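Side-chain contacts in protein-S-isoprenylcysteine O-methyltransferase (Tribolium castaneum, PDB 5V7P), which methylates isoprenylated C-terminal cysteine residues of proteins, using S-adenosyl-L-methionine as the methyl donor: residues L71-V74 with L75-L79; V84-P87 with N88-I91; V165-L168 with G169-R173. All coordinates share one frame; numbering follows the deposited sequence. Where two conformers were deposited one is given.

Contact 1: L71-V74 with L75-L79; sequences LGLV and LVLGL
Leu-73 and Leu-77 both carry unusual first torsions, chi1 -146° and -104°, and these swing the two branched ends alongside each other, pointing the same way, one helical turn apart. CD2 of Leu-73 does the touching on its side: it lies 3.5 Å from CD1 of Leu-77 and 3.6 Å from CD2 of the same residue, so that one methyl meets both prongs of the fork. The base of Leu-77 also rests on the backbone, its CB 3.4 Å from the Leu-73 carbonyl O. That oxygen receives the amide of Leu-77 in a nearly straight bond, N to O 3.0 Å with an N-H...O angle of 169°. Beside it run three more i to i+4 bonds, from Leu-75 to Leu-71, Val-76 to Gly-72 and Gly-78 to Val-74, all part of the transmembrane helix 59-84. Leucine suits the shared ridge because Val-42 of helix 35-56 touches both side chains, while Phe-20 of helix 4-29 meets Leu-73. Val-76 sends CG2 to within 3.7 Å of the Gly-72 O, and its side chain touches Ser-17 and Cys-24 of helix 4-29. Val-74 packs on Met-96 and Ala-100 of helix 90-113. Gly-72 and Gly-78 add no side chain to the helix surface. The four carbonyls of 71-74 are thus satisfied within the helix, and the Leu-75 O also pairs with Ser-97 OG, which leaves hydrocarbon side chains to meet neighbouring helices, a bound decane at Leu-71 and an undecane at Leu-79.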
loop_
_atom_site.group_PDB
_atom_site.type_symbol
_atom_site.label_atom_id
_atom_site.label_comp_id
_atom_site.label_asym_id
_atom_site.label_seq_id
_atom_site.Cartn_x
_atom_site.Cartn_y
_atom_site.Cartn_z
ATOM N N LEU A 71 -15.461 5.500 0.407
ATOM C CA LEU A 71 -15.353 4.068 0.149
ATOM C C LEU A 71 -16.696 3.368 0.309
ATOM O O LEU A 71 -16.983 2.407 -0.418
ATOM C CB LEU A 71 -14.309 3.450 1.078
ATOM C CG LEU A 71 -12.868 3.899 0.822
ATOM C CD1 LEU A 71 -11.962 3.489 1.974
ATOM C CD2 LEU A 71 -12.351 3.326 -0.489
ATOM N N GLY A 72 -17.528 3.823 1.247
ATOM C CA GLY A 72 -18.883 3.303 1.324
ATOM C C GLY A 72 -19.684 3.637 0.083
ATOM O O GLY A 72 -20.470 2.820 -0.404
ATOM N N LEU A 73 -19.489 4.845 -0.450
ATOM C CA LEU A 73 -20.115 5.215 -1.715
ATOM C C LEU A 73 -19.737 4.228 -2.811
ATOM O O LEU A 73 -20.604 3.702 -3.520
ATOM C CB LEU A 73 -19.695 6.636 -2.101
ATOM C CG LEU A 73 -20.714 7.501 -2.846
ATOM C CD1 LEU A 73 -20.064 8.792 -3.328
ATOM C CD2 LEU A 73 -21.327 6.754 -4.004
ATOM N N VAL A 74 -18.438 3.954 -2.953
ATOM C CA VAL A 74 -17.970 3.056 -4.003
ATOM C C VAL A 74 -18.528 1.653 -3.795
ATOM O O VAL A 74 -18.895 0.967 -4.756
ATOM C CB VAL A 74 -16.432 3.056 -4.047
ATOM C CG1 VAL A 74 -15.912 2.050 -5.065
ATOM C CG2 VAL A 74 -15.918 4.455 -4.370
ATOM N N LEU A 75 -18.598 1.205 -2.542
ATOM C CA LEU A 75 -19.129 -0.123 -2.254
ATOM C C LEU A 75 -20.552 -0.273 -2.786
ATOM O O LEU A 75 -20.848 -1.191 -3.560
ATOM C CB LEU A 75 -19.082 -0.385 -0.748
ATOM C CG LEU A 75 -19.785 -1.652 -0.252
ATOM C CD1 LEU A 75 -19.236 -2.893 -0.943
ATOM C CD2 LEU A 75 -19.645 -1.775 1.254
ATOM N N VAL A 76 -21.449 0.626 -2.377
ATOM C CA VAL A 76 -22.851 0.510 -2.769
ATOM C C VAL A 76 -23.003 0.670 -4.277
ATOM O O VAL A 76 -23.734 -0.086 -4.926
ATOM C CB VAL A 76 -23.703 1.536 -1.998
ATOM C CG1 VAL A 76 -25.112 1.649 -2.589
ATOM C CG2 VAL A 76 -23.778 1.147 -0.527
ATOM N N LEU A 77 -22.325 1.661 -4.857
ATOM C CA LEU A 77 -22.403 1.852 -6.301
ATOM C C LEU A 77 -21.896 0.624 -7.044
ATOM O O LEU A 77 -22.435 0.259 -8.096
ATOM C CB LEU A 77 -21.614 3.096 -6.713
ATOM C CG LEU A 77 -22.452 4.330 -7.054
ATOM C CD1 LEU A 77 -23.427 4.677 -5.933
ATOM C CD2 LEU A 77 -21.539 5.510 -7.355
ATOM N N GLY A 78 -20.865 -0.033 -6.511
ATOM C CA GLY A 78 -20.381 -1.251 -7.138
ATOM C C GLY A 78 -21.435 -2.341 -7.159
ATOM O O GLY A 78 -21.699 -2.950 -8.198
ATOM N N LEU A 79 -22.053 -2.601 -6.005
ATOM C CA LEU A 79 -23.122 -3.592 -5.943
ATOM C C LEU A 79 -24.318 -3.159 -6.780
ATOM O O LEU A 79 -24.988 -3.991 -7.401
ATOM C CB LEU A 79 -23.537 -3.817 -4.490
ATOM C CG LEU A 79 -22.476 -4.438 -3.579
ATOM C CD1 LEU A 79 -22.907 -4.358 -2.122
ATOM C CD2 LEU A 79 -22.207 -5.883 -3.975
#

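Contact 2: V84-P87 with N88-I91; sequences VAPP and NIQI. With MPG ([(Z)-octadec-9-enyl] (2R)-2,3-bis(oxidanyl)propanoate), chain Y; MPG ([(Z)-octadec-9-enyl] (2R)-2,3-bis(oxidanyl)propanoate), chain S.
Pro-86 and Gln-90 meet in the short turn that ends helix 59-84 and opens helix 90-113, a helical hairpin whose bend probably lies on the lumenal side of the membrane. Hydrogen bonding centres on one atom, the Pro-86 O, which accepts two amides. Ile-89 N comes from above the carbonyl plane at 2.7 Å, while Gln-90 N, at 3.0 Å, arrives nearly along the C=O axis. Two consecutive prolines suit this bend, since neither ring nitrogen can donate and continue the first helix. Apolar contact is lighter: the Ala-85 methyl stands 4.1 Å from Ile-89 CB, and Pro-86 CD faces Ile-89 CG1 at 4.3 Å. The small methyl of alanine fits the close approach of Ile-89, which reaches on to Thr-146 of helix 129-148. Lipid-like molecules flank the turn. Val-84 sets CB and CG2 against the ester carbonyl oxygen O4 of one, and Ile-91 brings CD1 to the glycerate hydroxyls of the other. With CG turned away from its own carbonyl carbon, chi1 -69°, Gln-90 extends between the turn and that second head group, laying CG 3.0 Å from the Ala-85 O and CB 3.2 Å from the lipid O2.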
loop_
_atom_site.group_PDB
_atom_site.type_symbol
_atom_site.label_atom_id
_atom_site.label_comp_id
_atom_site.label_asym_id
_atom_site.label_seq_id
_atom_site.Cartn_x
_atom_site.Cartn_y
_atom_site.Cartn_z
ATOM N N VAL A 84 -27.821 -4.212 -11.686
ATOM C CA VAL A 84 -28.756 -3.607 -12.626
ATOM C C VAL A 84 -28.128 -3.292 -13.978
ATOM O O VAL A 84 -28.867 -3.165 -14.967
ATOM C CB VAL A 84 -29.394 -2.332 -12.032
ATOM C CG1 VAL A 84 -29.775 -2.547 -10.572
ATOM C CG2 VAL A 84 -28.470 -1.118 -12.173
ATOM N N ALA A 85 -26.809 -3.151 -14.061
ATOM C CA ALA A 85 -26.186 -2.740 -15.306
ATOM C C ALA A 85 -26.261 -3.861 -16.339
ATOM O O ALA A 85 -26.522 -5.018 -15.996
ATOM C CB ALA A 85 -24.732 -2.340 -15.067
ATOM N N PRO A 86 -26.046 -3.547 -17.613
ATOM C CA PRO A 86 -26.056 -4.588 -18.632
ATOM C C PRO A 86 -25.018 -5.648 -18.321
ATOM O O PRO A 86 -23.983 -5.361 -17.688
ATOM C CB PRO A 86 -25.718 -3.832 -19.922
ATOM C CG PRO A 86 -26.112 -2.428 -19.656
ATOM C CD PRO A 86 -25.864 -2.204 -18.200
ATOM N N PRO A 87 -25.237 -6.890 -18.762
ATOM C CA PRO A 87 -24.217 -7.928 -18.544
ATOM C C PRO A 87 -22.865 -7.544 -19.111
ATOM O O PRO A 87 -21.842 -8.082 -18.671
ATOM C CB PRO A 87 -24.802 -9.156 -19.252
ATOM C CG PRO A 87 -25.734 -8.595 -20.272
ATOM C CD PRO A 87 -26.308 -7.350 -19.665
ATOM N N ASN A 88 -22.839 -6.630 -20.082
ATOM C CA ASN A 88 -21.586 -6.115 -20.614
ATOM C C ASN A 88 -20.774 -5.390 -19.543
ATOM O O ASN A 88 -19.546 -5.302 -19.652
ATOM C CB ASN A 88 -21.896 -5.176 -21.782
ATOM C CG ASN A 88 -20.663 -4.747 -22.531
ATOM O OD1 ASN A 88 -19.701 -5.504 -22.650
ATOM N ND2 ASN A 88 -20.675 -3.521 -23.036
ATOM N N ILE A 89 -21.439 -4.870 -18.514
ATOM C CA ILE A 89 -20.803 -3.980 -17.551
ATOM C C ILE A 89 -20.811 -4.524 -16.129
ATOM O O ILE A 89 -19.960 -4.107 -15.325
ATOM C CB ILE A 89 -21.474 -2.589 -17.581
ATOM C CG1 ILE A 89 -21.674 -2.108 -19.025
ATOM C CG2 ILE A 89 -20.658 -1.572 -16.784
ATOM C CD1 ILE A 89 -20.391 -1.960 -19.827
ATOM N N GLN A 90 -21.724 -5.434 -15.779
ATOM C CA GLN A 90 -21.896 -5.833 -14.384
ATOM C C GLN A 90 -20.579 -6.213 -13.720
ATOM O O GLN A 90 -20.418 -6.029 -12.509
ATOM C CB GLN A 90 -22.881 -6.998 -14.297
ATOM C CG GLN A 90 -24.308 -6.613 -14.644
ATOM C CD GLN A 90 -25.244 -7.801 -14.664
ATOM O OE1 GLN A 90 -24.905 -8.864 -15.181
ATOM N NE2 GLN A 90 -26.430 -7.626 -14.094
ATOM N N ILE A 91 -19.630 -6.741 -14.494
ATOM C CA ILE A 91 -18.341 -7.140 -13.937
ATOM C C ILE A 91 -17.689 -5.978 -13.200
ATOM O O ILE A 91 -17.139 -6.144 -12.103
ATOM C CB ILE A 91 -17.432 -7.676 -15.058
ATOM C CG1 ILE A 91 -18.058 -8.904 -15.726
ATOM C CG2 ILE A 91 -16.062 -8.010 -14.526
ATOM C CD1 ILE A 91 -18.431 -10.019 -14.775
HETATM C C2 MPG Y . -27.949 2.141 -14.508
HETATM C C3 MPG Y . -27.606 3.076 -13.350
HETATM C C4 MPG Y . -26.160 3.542 -13.503
HETATM C C5 MPG Y . -25.486 3.624 -12.135
HETATM C C6 MPG Y . -24.070 4.169 -12.319
HETATM C C7 MPG Y . -23.827 5.392 -11.432
HETATM C C8 MPG Y . -22.843 6.355 -12.098
HETATM C C9 MPG Y . -21.460 6.237 -11.457
HETATM C C10 MPG Y . -20.387 6.694 -12.072
HETATM C C11 MPG Y . -20.487 7.355 -13.450
HETATM C C12 MPG Y . -19.185 8.088 -13.765
HETATM C C13 MPG Y . -19.455 9.180 -14.798
HETATM O O1 MPG Y . -29.718 0.897 -15.522
HETATM C C1 MPG Y . -29.420 1.741 -14.440
HETATM C CXD MPG Y . -31.685 -0.471 -16.387
HETATM O O2 MPG Y . -32.144 -1.772 -16.144
HETATM C C21 MPG Y . -30.988 -0.429 -17.746
HETATM O O3 MPG Y . -31.955 -0.407 -18.761
HETATM O O4 MPG Y . -30.796 -0.578 -14.217
HETATM C CX3 MPG Y . -30.708 -0.066 -15.283
HETATM C C2 MPG S . -25.499 -10.774 -8.623
HETATM C C3 MPG S . -24.582 -9.784 -7.908
HETATM C C4 MPG S . -24.810 -9.852 -6.398
HETATM C C5 MPG S . -23.982 -10.988 -5.804
HETATM C C6 MPG S . -22.528 -10.540 -5.653
HETATM C C7 MPG S . -21.684 -11.649 -5.020
HETATM C C8 MPG S . -21.648 -12.911 -5.881
HETATM C C9 MPG S . -21.108 -12.576 -7.272
HETATM C C10 MPG S . -21.134 -13.444 -8.260
HETATM C C11 MPG S . -21.704 -14.854 -8.113
HETATM C C12 MPG S . -23.123 -14.886 -8.674
HETATM C C13 MPG S . -23.859 -16.107 -8.124
HETATM C C14 MPG S . -23.055 -17.371 -8.427
HETATM O O1 MPG S . -23.845 -10.734 -10.354
HETATM C C1 MPG S . -25.227 -10.732 -10.128
HETATM C CXD MPG S . -22.030 -10.140 -12.023
HETATM O O2 MPG S . -21.920 -9.903 -13.400
HETATM C C21 MPG S . -21.088 -11.271 -11.614
HETATM O O3 MPG S . -20.874 -12.122 -12.707
HETATM O O4 MPG S . -24.276 -10.627 -12.551
HETATM C CX3 MPG S . -23.473 -10.518 -11.685
#

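Contact 3: V165-L168 with G169-R173; sequences VCIL and GEVLR. With MPG ([(Z)-octadec-9-enyl] (2R)-2,3-bis(oxidanyl)propanoate), chain R.
Gly-169 meets Val-165 through its amide, N to the Val-165 O 2.7 Å, and as a glycine it leaves the backbone bare at this position. Glu-170 follows with its N bonded to the Cys-166 O and its CB 3.2 Å from the same oxygen. Its chain, bent at chi2 (-70°), leads the carboxylate away to a salt bridge with Lys-174 through OE2, and to a weak hydrogen bond between OE1 and Ser-105 OG. These are successive i to i+4 steps of the transmembrane helix 156-180, whose surface here is part lipid-facing and part packed on helices 90-113 and 210-225. At Val-171 the two methyls divide the work. CG2 sits beside the backbone N, 3.2 Å from the Ile-167 O and 4.3 Å from Ile-167 CG2, whereas CG1 touches C9 in the octadecenyl chain of a bound MPG lipid at 3.4 Å. Replacing it with an alanine would remove both methyls and would probably leave the lipid's double-bond region and Ile-167 CG2 without their neighbour. Leu-172, with CG trans to N (chi1 -152°), places CG 3.7 Å from C11 of that lipid and continues onto Pro-210 and Val-213. Arg-173 makes its backbone bond to the Gly-169 O and carries its long chain to helix 90-113, where NH2 forms a salt bridge with Glu-106 OE2.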
loop_
_atom_site.group_PDB
_atom_site.type_symbol
_atom_site.label_atom_id
_atom_site.label_comp_id
_atom_site.label_asym_id
_atom_site.label_seq_id
_atom_site.Cartn_x
_atom_site.Cartn_y
_atom_site.Cartn_z
ATOM N N VAL A 165 -10.570 -15.624 -5.501
ATOM C CA VAL A 165 -9.190 -15.428 -5.064
ATOM C C VAL A 165 -9.073 -14.125 -4.287
ATOM O O VAL A 165 -8.292 -14.031 -3.333
ATOM C CB VAL A 165 -8.183 -15.468 -6.240
ATOM C CG1 VAL A 165 -8.681 -16.312 -7.414
ATOM C CG2 VAL A 165 -7.791 -14.068 -6.711
ATOM N N CYS A 166 -9.847 -13.106 -4.668
ATOM C CA CYS A 166 -9.816 -11.844 -3.936
ATOM C C CYS A 166 -10.334 -12.021 -2.518
ATOM O O CYS A 166 -9.752 -11.485 -1.568
ATOM C CB CYS A 166 -10.632 -10.785 -4.674
ATOM S SG CYS A 166 -9.778 -10.050 -6.074
ATOM N N ILE A 167 -11.427 -12.766 -2.348
ATOM C CA ILE A 167 -11.931 -13.037 -1.004
ATOM C C ILE A 167 -10.900 -13.832 -0.215
ATOM O O ILE A 167 -10.581 -13.500 0.933
ATOM C CB ILE A 167 -13.286 -13.764 -1.070
ATOM C CG1 ILE A 167 -14.341 -12.842 -1.691
ATOM C CG2 ILE A 167 -13.728 -14.212 0.328
ATOM C CD1 ILE A 167 -15.709 -13.477 -1.881
ATOM N N LEU A 168 -10.357 -14.890 -0.820
ATOM C CA LEU A 168 -9.337 -15.684 -0.143
ATOM C C LEU A 168 -8.126 -14.830 0.210
ATOM O O LEU A 168 -7.648 -14.850 1.350
ATOM C CB LEU A 168 -8.927 -16.867 -1.018
ATOM C CG LEU A 168 -10.003 -17.923 -1.284
ATOM C CD1 LEU A 168 -9.490 -18.956 -2.275
ATOM C CD2 LEU A 168 -10.443 -18.593 0.006
ATOM N N GLY A 169 -7.615 -14.070 -0.759
ATOM C CA GLY A 169 -6.483 -13.201 -0.480
ATOM C C GLY A 169 -6.794 -12.190 0.602
ATOM O O GLY A 169 -5.933 -11.852 1.421
ATOM N N GLU A 170 -8.034 -11.696 0.629
ATOM C CA GLU A 170 -8.425 -10.746 1.661
ATOM C C GLU A 170 -8.458 -11.407 3.031
ATOM O O GLU A 170 -7.973 -10.833 4.015
ATOM C CB GLU A 170 -9.785 -10.132 1.332
ATOM C CG GLU A 170 -9.700 -8.701 0.832
ATOM C CD GLU A 170 -9.286 -7.736 1.923
ATOM O OE1 GLU A 170 -10.000 -7.655 2.946
ATOM O OE2 GLU A 170 -8.243 -7.070 1.769
ATOM N N VAL A 171 -9.022 -12.613 3.119
ATOM C CA VAL A 171 -9.067 -13.316 4.397
ATOM C C VAL A 171 -7.654 -13.612 4.880
ATOM O O VAL A 171 -7.313 -13.369 6.043
ATOM C CB VAL A 171 -9.910 -14.598 4.273
ATOM C CG1 VAL A 171 -9.879 -15.403 5.572
ATOM C CG2 VAL A 171 -11.347 -14.246 3.916
ATOM N N LEU A 172 -6.807 -14.134 3.991
ATOM C CA LEU A 172 -5.416 -14.386 4.354
ATOM C C LEU A 172 -4.760 -13.118 4.885
ATOM O O LEU A 172 -4.096 -13.135 5.928
ATOM C CB LEU A 172 -4.643 -14.913 3.142
ATOM C CG LEU A 172 -3.438 -15.832 3.383
ATOM C CD1 LEU A 172 -2.466 -15.743 2.213
ATOM C CD2 LEU A 172 -2.720 -15.543 4.695
ATOM N N ARG A 173 -4.953 -12.002 4.178
ATOM C CA ARG A 173 -4.297 -10.750 4.540
ATOM C C ARG A 173 -4.721 -10.287 5.929
ATOM O O ARG A 173 -3.880 -10.050 6.805
ATOM C CB ARG A 173 -4.620 -9.683 3.490
ATOM C CG ARG A 173 -4.049 -8.303 3.790
ATOM C CD ARG A 173 -2.946 -7.944 2.833
ATOM N NE ARG A 173 -2.002 -7.006 3.436
ATOM C CZ ARG A 173 -2.085 -5.683 3.350
ATOM N NH1 ARG A 173 -1.175 -4.924 3.945
ATOM N NH2 ARG A 173 -3.067 -5.113 2.668
HETATM C C2 MPG R . -5.102 -19.799 12.274
HETATM C C3 MPG R . -6.132 -19.169 11.343
HETATM C C4 MPG R . -6.392 -20.124 10.183
HETATM C C5 MPG R . -7.444 -19.525 9.253
HETATM C C6 MPG R . -6.784 -18.584 8.248
HETATM C C7 MPG R . -7.722 -18.361 7.063
HETATM C C8 MPG R . -6.942 -17.741 5.911
HETATM C C9 MPG R . -7.737 -17.924 4.614
HETATM C C10 MPG R . -7.228 -18.347 3.473
HETATM C C11 MPG R . -5.761 -18.720 3.251
HETATM C C12 MPG R . -5.677 -20.123 2.664
HETATM C C13 MPG R . -6.182 -20.098 1.224
HETATM O O1 MPG R . -4.650 -19.955 14.600
HETATM C C1 MPG R . -5.089 -19.066 13.611
HETATM C CXD MPG R . -4.026 -20.245 17.033
HETATM O O2 MPG R . -2.751 -20.821 16.970
HETATM C C21 MPG R . -5.080 -21.350 17.067
HETATM O O3 MPG R . -4.680 -22.349 17.965
HETATM O O4 MPG R . -4.086 -18.191 15.877
HETATM C CX3 MPG R . -4.251 -19.364 15.804
#

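Overall arrangement
Contacts 1 and 2 follow in series along the chain: contact 1 lies within helix 59-84, and contact 2 is the turn that joins this helix to helix 90-113. Their centres are about 15 Å apart, with nearest atoms about 5 Å apart. Contact 3, on helix 156-180, stands about 19 Å from contact 1 and 24 Å from contact 2, measured between centres, and touches neither. Helix 90-113 links all three, packing against contact 1, starting in contact 2 and meeting contact 3. Contact 3 is near the cofactor site: the Leu-172 side chain is about 4 Å from that of Pro-210, an S-adenosyl-L-methionine-binding residue. Contacts 1 and 2 lie away from the cofactor and substrate sites, but all three border bound alkane or lipid.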